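Local coordinates for protein ftsY (Mycoplasma mycoides, PDB 1ZU4) that is a signal recognition particle receptor, represented by its NG domain, in which a helical bundle adjoins a P-loop domain built on a largely parallel beta sheet, at residues I259-M264 / K285-G290; M109-N114 / V231-D236; T116-S121 / L196-G201. All coordinates share one frame; numbering follows the deposited sequence.

How the interactions relate
From the N terminus, strand 106-111 opens interaction 2 with residues 109-114, and the loop and helix that follow at once open interaction 3 with 116-121. The chain then builds further sheet and helix before 196-201 returns to the 116-121 turn and closes interaction 3. Only later does 231-236 come alongside 109-114 and close interaction 2, so the shorter loop lies wholly within the longer one. Interaction 1 follows in series, a local closure between 259-264 and 285-290. Strands 194-198, 106-111, 230-236, 258-262 and 284-288 are successive neighbours in one sheet: interactions 1 and 2 join strand pairs within it, while interaction 3 ties the P-loop and helix 118-131 to the end of strand 194-198.

Interaction 1 of 3, residues I259-M264 / K285-G290; sequences IILTKM and KMIGVG
Ile260 and Met286 stand side by side on one face of the sheet, pointing the same way, with the Ile260 branch methyl CG2 4.2 Å from Met286 CB. Beyond CB the flexible methionine chain bends and leads away, and both residues pack on Met125 of helix 118-131. The opposite face carries Leu261 and Ile287. With CG1 of Ile287 anti to its backbone N (chi1 -177°), that CG1 lies 3.5 Å from Leu261 O and carries CD1 to 3.9 Å from Met264 CG, the two side chains meeting at a slant. These pairs belong to a beta-alpha-beta unit: strand 258-262, helix 272-280 and the parallel strand 284-288. Backbone hydrogen bonds between the parallel strands set the register: Lys285 N donates to Ile259 O at 2.7 Å, Leu261 N to Met286 O at 3.1 Å, and Gly288 N to Leu261 O at 2.8 Å. The branched Ile260, Leu261 and Ile287 suit extended, buried strands, while flexible Met286 fits itself to helix 118-131. Gly288 suits the narrowest point, where the backbones close to 4.2 Å between Thr262 CA and Gly288 CA. Past the strand ends, one water accepts from Lys263 N and donates to Gly290 O.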
loop_
_atom_site.group_PDB
_atom_site.type_symbol
_atom_site.label_atom_id
_atom_site.label_comp_id
_atom_site.label_asym_id
_atom_site.label_seq_id
_atom_site.Cartn_x
_atom_site.Cartn_y
_atom_site.Cartn_z
ATOM N N ILE A 259 -3.636 2.533 -1.910
ATOM C CA ILE A 259 -2.181 2.325 -1.843
ATOM C C ILE A 259 -1.847 0.843 -1.524
ATOM O O ILE A 259 -2.510 0.189 -0.712
ATOM C CB ILE A 259 -1.525 3.231 -0.742
ATOM C CG1 ILE A 259 -1.773 4.753 -0.954
ATOM C CG2 ILE A 259 -0.009 2.988 -0.576
ATOM C CD1 ILE A 259 -1.387 5.281 -2.266
ATOM N N ILE A 260 -0.771 0.366 -2.131
ATOM C CA ILE A 260 -0.134 -0.891 -1.821
ATOM C C ILE A 260 1.233 -0.518 -1.239
ATOM O O ILE A 260 2.054 -0.006 -1.947
ATOM C CB ILE A 260 0.094 -1.747 -3.089
ATOM C CG1 ILE A 260 -1.259 -2.035 -3.828
ATOM C CG2 ILE A 260 0.774 -3.048 -2.743
ATOM C CD1 ILE A 260 -1.045 -2.938 -5.057
ATOM N N LEU A 261 1.438 -0.791 0.042
ATOM C CA LEU A 261 2.653 -0.481 0.794
ATOM C C LEU A 261 3.520 -1.742 0.795
ATOM O O LEU A 261 3.166 -2.706 1.407
ATOM C CB LEU A 261 2.268 -0.134 2.252
ATOM C CG LEU A 261 3.451 0.303 3.139
ATOM C CD1 LEU A 261 4.182 1.534 2.576
ATOM C CD2 LEU A 261 3.017 0.527 4.587
ATOM N N THR A 262 4.645 -1.715 0.094
ATOM C CA THR A 262 5.500 -2.878 -0.063
ATOM C C THR A 262 6.703 -2.766 0.811
ATOM O O THR A 262 7.025 -1.665 1.322
ATOM C CB THR A 262 6.008 -3.006 -1.511
ATOM O OG1 THR A 262 6.752 -1.828 -1.855
ATOM C CG2 THR A 262 4.839 -3.177 -2.473
ATOM N N LYS A 263 7.366 -3.916 0.999
ATOM C CA LYS A 263 8.660 -3.983 1.686
ATOM C C LYS A 263 8.628 -3.553 3.110
ATOM O O LYS A 263 9.654 -3.153 3.654
ATOM C CB LYS A 263 9.755 -3.226 0.908
ATOM C CG LYS A 263 10.140 -3.992 -0.356
ATOM C CD LYS A 263 11.152 -3.271 -1.223
ATOM C CE LYS A 263 11.025 -3.760 -2.654
ATOM N NZ LYS A 263 11.133 -5.289 -2.733
ATOM N N MET A 264 7.466 -3.675 3.748
ATOM C CA MET A 264 7.380 -3.326 5.156
ATOM C C MET A 264 8.425 -4.066 5.974
ATOM O O MET A 264 9.042 -3.486 6.853
ATOM C CB MET A 264 5.982 -3.595 5.708
ATOM C CG MET A 264 5.674 -2.776 6.981
ATOM S SD MET A 264 5.999 -0.978 6.917
ATOM C CE MET A 264 6.467 -0.660 8.626
ATOM N N LYS A 285 -4.424 -0.229 1.179
ATOM C CA LYS A 285 -5.368 -1.335 0.993
ATOM C C LYS A 285 -4.743 -2.723 0.977
ATOM O O LYS A 285 -5.423 -3.712 1.276
ATOM C CB LYS A 285 -6.230 -1.129 -0.258
ATOM C CG LYS A 285 -7.140 0.151 -0.145
ATOM C CD LYS A 285 -8.128 0.221 -1.236
ATOM C CE LYS A 285 -9.015 1.464 -1.063
ATOM N NZ LYS A 285 -10.122 1.432 -2.066
ATOM N N MET A 286 -3.475 -2.805 0.613
ATOM C CA MET A 286 -2.768 -4.080 0.615
ATOM C C MET A 286 -1.403 -3.730 1.146
ATOM O O MET A 286 -0.909 -2.633 0.917
ATOM C CB MET A 286 -2.568 -4.666 -0.803
ATOM C CG MET A 286 -3.839 -5.069 -1.569
ATOM S SD MET A 286 -4.674 -6.548 -0.944
ATOM C CE MET A 286 -4.065 -7.761 -2.076
ATOM N N ILE A 287 -0.807 -4.660 1.864
ATOM C CA ILE A 287 0.540 -4.487 2.383
ATOM C C ILE A 287 1.409 -5.716 2.054
ATOM O O ILE A 287 1.013 -6.847 2.317
ATOM C CB ILE A 287 0.540 -4.231 3.909
ATOM C CG1 ILE A 287 1.963 -3.969 4.422
ATOM C CG2 ILE A 287 -0.216 -5.349 4.701
ATOM C CD1 ILE A 287 2.005 -3.634 5.920
ATOM N N GLY A 288 2.589 -5.455 1.493
ATOM C CA GLY A 288 3.594 -6.479 1.138
ATOM C C GLY A 288 4.414 -6.881 2.357
ATOM O O GLY A 288 5.042 -6.026 3.032
ATOM N N VAL A 289 4.414 -8.177 2.649
ATOM C CA VAL A 289 4.970 -8.683 3.917
ATOM C C VAL A 289 6.337 -9.390 3.721
ATOM O O VAL A 289 7.033 -9.747 4.691
ATOM C CB VAL A 289 3.924 -9.621 4.558
ATOM C CG1 VAL A 289 4.572 -10.820 5.261
ATOM C CG2 VAL A 289 2.985 -8.821 5.463
ATOM N N GLY A 290 6.720 -9.564 2.460
ATOM C CA GLY A 290 7.929 -10.303 2.118
ATOM C C GLY A 290 8.112 -10.520 0.619
ATOM O O GLY A 290 7.418 -9.900 -0.196
HETATM O O HOH W 1 6.951 -6.682 -0.088
#

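Interaction 2 of 3, residues M109-N114 / V231-D236; sequences MLVGVN and VLLVID
Leu232 N donates to Met109 O at 2.7 Å in a nearly straight bond (173°). One step on, Leu232 O takes Val111 N at 2.8 Å and also receives a CA-H contact from Leu110. The bond from Val234 N to Val111 O is longer and weak, as strand 106-111 is ending there and turning into the loop. These parallel neighbours are central strands of the sheet, and apolar residues fill both faces. On one, the Val111 and Val231 side chains cross at a slant, CG1 to CG1 3.9 Å, while Val111 CG2 lies 4.0 Å from Leu233 CD1. On the other, Leu110 CD1 meets Val234 CG2 at 4.1 Å. The Leu233 tip reaches the end of the strand because its CG is anti to the backbone N (chi1 -177°), which lets CD1 come within 3.5 Å of Gly112 CA. Glycine suits this place, since its backbone angles are ones that a side chain would strain and Leu233 leaves no room for one. With alternate backbone groups bonded across this pair and others, such as those of Leu110 with Ile197, bonded to the strands beyond, and only hydrocarbon between the side chains, the contact can be buried at little polar cost.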
loop_
_atom_site.group_PDB
_atom_site.type_symbol
_atom_site.label_atom_id
_atom_site.label_comp_id
_atom_site.label_asym_id
_atom_site.label_seq_id
_atom_site.Cartn_x
_atom_site.Cartn_y
_atom_site.Cartn_z
ATOM N N MET A 109 -6.225 -0.965 -11.874
ATOM C CA MET A 109 -4.918 -0.547 -12.430
ATOM C C MET A 109 -3.841 -0.401 -11.379
ATOM O O MET A 109 -4.102 0.042 -10.304
ATOM C CB MET A 109 -5.051 0.792 -13.124
ATOM C CG MET A 109 -6.153 0.847 -14.135
ATOM S SD MET A 109 -6.080 2.449 -14.897
ATOM C CE MET A 109 -6.850 2.029 -16.478
ATOM N N LEU A 110 -2.614 -0.739 -11.694
ATOM C CA LEU A 110 -1.535 -0.457 -10.789
ATOM C C LEU A 110 -0.725 0.685 -11.396
ATOM O O LEU A 110 -0.495 0.712 -12.608
ATOM C CB LEU A 110 -0.670 -1.666 -10.562
ATOM C CG LEU A 110 -1.122 -2.836 -9.659
ATOM C CD1 LEU A 110 -0.578 -2.650 -8.322
ATOM C CD2 LEU A 110 -2.619 -3.119 -9.608
ATOM N N VAL A 111 -0.414 1.677 -10.567
ATOM C CA VAL A 111 0.282 2.893 -11.045
ATOM C C VAL A 111 1.414 3.255 -10.104
ATOM O O VAL A 111 1.524 2.697 -9.016
ATOM C CB VAL A 111 -0.660 4.118 -11.174
ATOM C CG1 VAL A 111 -1.776 3.855 -12.178
ATOM C CG2 VAL A 111 -1.205 4.578 -9.784
ATOM N N GLY A 112 2.224 4.216 -10.525
ATOM C CA GLY A 112 3.353 4.706 -9.752
ATOM C C GLY A 112 4.553 4.926 -10.662
ATOM O O GLY A 112 4.549 4.528 -11.847
ATOM N N VAL A 113 5.585 5.562 -10.107
ATOM C CA VAL A 113 6.863 5.723 -10.823
ATOM C C VAL A 113 7.572 4.396 -10.850
ATOM O O VAL A 113 7.586 3.631 -9.867
ATOM C CB VAL A 113 7.842 6.754 -10.191
ATOM C CG1 VAL A 113 8.456 6.212 -8.937
ATOM C CG2 VAL A 113 8.977 7.070 -11.165
ATOM N N ASN A 114 8.189 4.147 -11.986
ATOM C CA ASN A 114 8.927 2.926 -12.213
ATOM C C ASN A 114 9.986 2.644 -11.132
ATOM O O ASN A 114 10.519 3.571 -10.472
ATOM C CB ASN A 114 9.487 2.973 -13.640
ATOM C CG ASN A 114 8.368 3.208 -14.668
ATOM O OD1 ASN A 114 8.550 3.899 -15.676
ATOM N ND2 ASN A 114 7.196 2.630 -14.406
ATOM N N VAL A 231 -7.516 2.070 -8.608
ATOM C CA VAL A 231 -6.297 2.578 -9.219
ATOM C C VAL A 231 -5.302 2.589 -8.059
ATOM O O VAL A 231 -5.388 3.421 -7.143
ATOM C CB VAL A 231 -6.522 4.034 -9.836
ATOM C CG1 VAL A 231 -5.238 4.576 -10.475
ATOM C CG2 VAL A 231 -7.633 4.024 -10.882
ATOM N N LEU A 232 -4.374 1.634 -8.081
ATOM C CA LEU A 232 -3.599 1.367 -6.904
ATOM C C LEU A 232 -2.150 1.826 -7.081
ATOM O O LEU A 232 -1.433 1.387 -7.977
ATOM C CB LEU A 232 -3.711 -0.115 -6.487
ATOM C CG LEU A 232 -5.130 -0.623 -6.127
ATOM C CD1 LEU A 232 -5.160 -2.140 -6.053
ATOM C CD2 LEU A 232 -5.671 -0.034 -4.811
ATOM N N LEU A 233 -1.754 2.757 -6.219
ATOM C CA LEU A 233 -0.385 3.275 -6.181
ATOM C C LEU A 233 0.573 2.479 -5.269
ATOM O O LEU A 233 0.258 2.191 -4.124
ATOM C CB LEU A 233 -0.463 4.752 -5.737
ATOM C CG LEU A 233 0.833 5.580 -5.665
ATOM C CD1 LEU A 233 1.426 5.616 -7.025
ATOM C CD2 LEU A 233 0.563 7.022 -5.114
ATOM N N VAL A 234 1.767 2.147 -5.746
ATOM C CA VAL A 234 2.704 1.344 -4.970
ATOM C C VAL A 234 3.665 2.294 -4.276
ATOM O O VAL A 234 4.277 3.168 -4.885
ATOM C CB VAL A 234 3.475 0.291 -5.825
ATOM C CG1 VAL A 234 4.524 -0.438 -4.988
ATOM C CG2 VAL A 234 2.523 -0.752 -6.398
ATOM N N ILE A 235 3.769 2.144 -2.978
ATOM C CA ILE A 235 4.784 2.876 -2.272
ATOM C C ILE A 235 5.663 1.849 -1.639
ATOM O O ILE A 235 5.168 1.006 -0.894
ATOM C CB ILE A 235 4.171 3.767 -1.158
ATOM C CG1 ILE A 235 3.218 4.806 -1.778
ATOM C CG2 ILE A 235 5.287 4.434 -0.396
ATOM C CD1 ILE A 235 2.462 5.650 -0.751
ATOM N N ASP A 236 6.951 1.952 -1.910
ATOM C CA ASP A 236 8.034 1.242 -1.182
ATOM C C ASP A 236 8.353 1.787 0.225
ATOM O O ASP A 236 9.026 2.849 0.386
ATOM C CB ASP A 236 9.316 1.310 -2.050
ATOM C CG ASP A 236 10.441 0.429 -1.552
ATOM O OD1 ASP A 236 10.506 0.023 -0.362
ATOM O OD2 ASP A 236 11.317 0.135 -2.389
#

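Interaction 3 of 3, residues T116-S121 / L196-G201; sequences TGKTTS and LIDTAG. With SO4 (sulfate ion), chain B.
The P-loop, to judge by its sequence and by the backbone amides turned on a sulfate, brings Lys118 against Thr199 and Thr119 against Asp198, in a DTAG sequence consistent with the G3 motif of this family. Lys118 NZ donates to Thr199 O at 2.6 Å, approaching 34° out of the carbonyl plane, and has a second partner in Gly112 O at the start of the loop. The lysine chain is otherwise extended but bends about its CG-CD bond (chi3 -66°), so its aliphatic part passes the sulfate and NZ turns onto the two carbonyls; the long, flexible lysine suits this span from the helix start. The Thr119 and Asp198 side chains cross at a slant, Thr119 methyl CG2 3.2 Å from Asp198 OD1, a close contact and not a hydrogen bond. Thr199 OG1 bonds Leu110 O, which links Thr199, whose carbonyl takes Lys118, to strand 106-111. The sulfate, probably from the crystallisation liquor, sits at the N-terminal end of helix 118-131: Lys118 N and Gly117 N each reach O3 at 3.0 Å, Thr119 N reaches O1 at 2.9 Å, and Gly115 N adds another bond. Gly117, the N-cap, has backbone angles open to glycine, letting the chain turn its amides to one anion. Its carbonyl is gripped twice by Ser121: N at 3.0 Å and OG at 2.9 Å reach Gly117 O from opposite faces of its plane.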
loop_
_atom_site.group_PDB
_atom_site.type_symbol
_atom_site.label_atom_id
_atom_site.label_comp_id
_atom_site.label_asym_id
_atom_site.label_seq_id
_atom_site.Cartn_x
_atom_site.Cartn_y
_atom_site.Cartn_z
ATOM N N THR A 116 9.393 1.147 -8.282
ATOM C CA THR A 116 8.777 1.090 -6.931
ATOM C C THR A 116 8.183 -0.267 -6.614
ATOM O O THR A 116 7.795 -0.499 -5.481
ATOM C CB THR A 116 7.636 2.142 -6.683
ATOM O OG1 THR A 116 6.652 2.098 -7.747
ATOM C CG2 THR A 116 8.201 3.534 -6.508
ATOM N N GLY A 117 8.093 -1.149 -7.616
ATOM C CA GLY A 117 7.599 -2.521 -7.406
ATOM C C GLY A 117 6.197 -2.843 -7.924
ATOM O O GLY A 117 5.506 -3.725 -7.377
ATOM N N LYS A 118 5.784 -2.168 -8.992
ATOM C CA LYS A 118 4.465 -2.426 -9.583
ATOM C C LYS A 118 4.295 -3.843 -10.103
ATOM O O LYS A 118 3.316 -4.488 -9.766
ATOM C CB LYS A 118 4.139 -1.427 -10.694
ATOM C CG LYS A 118 4.286 0.009 -10.245
ATOM C CD LYS A 118 3.875 1.009 -11.318
ATOM C CE LYS A 118 4.776 0.988 -12.510
ATOM N NZ LYS A 118 4.465 2.174 -13.327
ATOM N N THR A 119 5.246 -4.334 -10.905
ATOM C CA THR A 119 5.022 -5.592 -11.612
ATOM C C THR A 119 5.069 -6.746 -10.626
ATOM O O THR A 119 4.280 -7.643 -10.746
ATOM C CB THR A 119 5.971 -5.858 -12.841
ATOM O OG1 THR A 119 7.295 -6.214 -12.386
ATOM C CG2 THR A 119 6.054 -4.640 -13.749
ATOM N N THR A 120 5.957 -6.692 -9.635
ATOM C CA THR A 120 5.943 -7.640 -8.520
ATOM C C THR A 120 4.592 -7.621 -7.785
ATOM O O THR A 120 3.985 -8.655 -7.573
ATOM C CB THR A 120 7.123 -7.332 -7.533
ATOM O OG1 THR A 120 8.350 -7.721 -8.154
ATOM C CG2 THR A 120 6.988 -8.067 -6.206
ATOM N N SER A 121 4.119 -6.422 -7.431
ATOM C CA SER A 121 2.897 -6.284 -6.653
ATOM C C SER A 121 1.710 -6.758 -7.461
ATOM O O SER A 121 0.796 -7.364 -6.938
ATOM C CB SER A 121 2.662 -4.813 -6.243
ATOM O OG SER A 121 3.594 -4.383 -5.314
ATOM N N LEU A 196 -6.152 -7.170 -14.145
ATOM C CA LEU A 196 -5.157 -6.287 -13.545
ATOM C C LEU A 196 -4.365 -5.652 -14.645
ATOM O O LEU A 196 -3.881 -6.351 -15.532
ATOM C CB LEU A 196 -4.222 -7.092 -12.620
ATOM C CG LEU A 196 -4.903 -7.598 -11.327
ATOM C CD1 LEU A 196 -4.079 -8.712 -10.672
ATOM C CD2 LEU A 196 -4.997 -6.482 -10.360
ATOM N N ILE A 197 -4.234 -4.313 -14.592
ATOM C CA ILE A 197 -3.520 -3.566 -15.625
ATOM C C ILE A 197 -2.255 -2.903 -15.109
ATOM O O ILE A 197 -2.289 -2.015 -14.253
ATOM C CB ILE A 197 -4.406 -2.480 -16.242
ATOM C CG1 ILE A 197 -5.696 -3.128 -16.734
ATOM C CG2 ILE A 197 -3.615 -1.666 -17.329
ATOM C CD1 ILE A 197 -6.735 -2.203 -17.119
ATOM N N ASP A 198 -1.142 -3.308 -15.691
ATOM C CA ASP A 198 0.121 -2.722 -15.412
ATOM C C ASP A 198 0.258 -1.470 -16.254
ATOM O O ASP A 198 -0.150 -1.440 -17.404
ATOM C CB ASP A 198 1.222 -3.713 -15.787
ATOM C CG ASP A 198 2.578 -3.327 -15.228
ATOM O OD1 ASP A 198 3.543 -4.057 -15.576
ATOM O OD2 ASP A 198 2.666 -2.333 -14.437
ATOM N N THR A 199 0.861 -0.441 -15.678
ATOM C CA THR A 199 1.084 0.824 -16.387
ATOM C C THR A 199 2.506 1.303 -16.185
ATOM O O THR A 199 3.177 0.972 -15.180
ATOM C CB THR A 199 0.066 1.947 -15.896
ATOM O OG1 THR A 199 0.290 2.250 -14.504
ATOM C CG2 THR A 199 -1.352 1.490 -16.048
ATOM N N ALA A 200 2.994 2.098 -17.125
ATOM C CA ALA A 200 4.309 2.702 -16.931
ATOM C C ALA A 200 4.094 4.016 -16.196
ATOM O O ALA A 200 2.999 4.575 -16.243
ATOM C CB ALA A 200 4.997 2.943 -18.291
ATOM N N GLY A 201 5.125 4.518 -15.532
ATOM C CA GLY A 201 5.022 5.825 -14.909
ATOM C C GLY A 201 6.311 6.594 -14.773
ATOM O O GLY A 201 7.278 6.107 -14.187
HETATM S S SO4 B . 8.195 -1.465 -11.552
HETATM O O1 SO4 B . 7.147 -2.386 -12.041
HETATM O O2 SO4 B . 8.600 -0.682 -12.724
HETATM O O3 SO4 B . 7.714 -0.477 -10.559
HETATM O O4 SO4 B . 9.264 -2.268 -10.951
#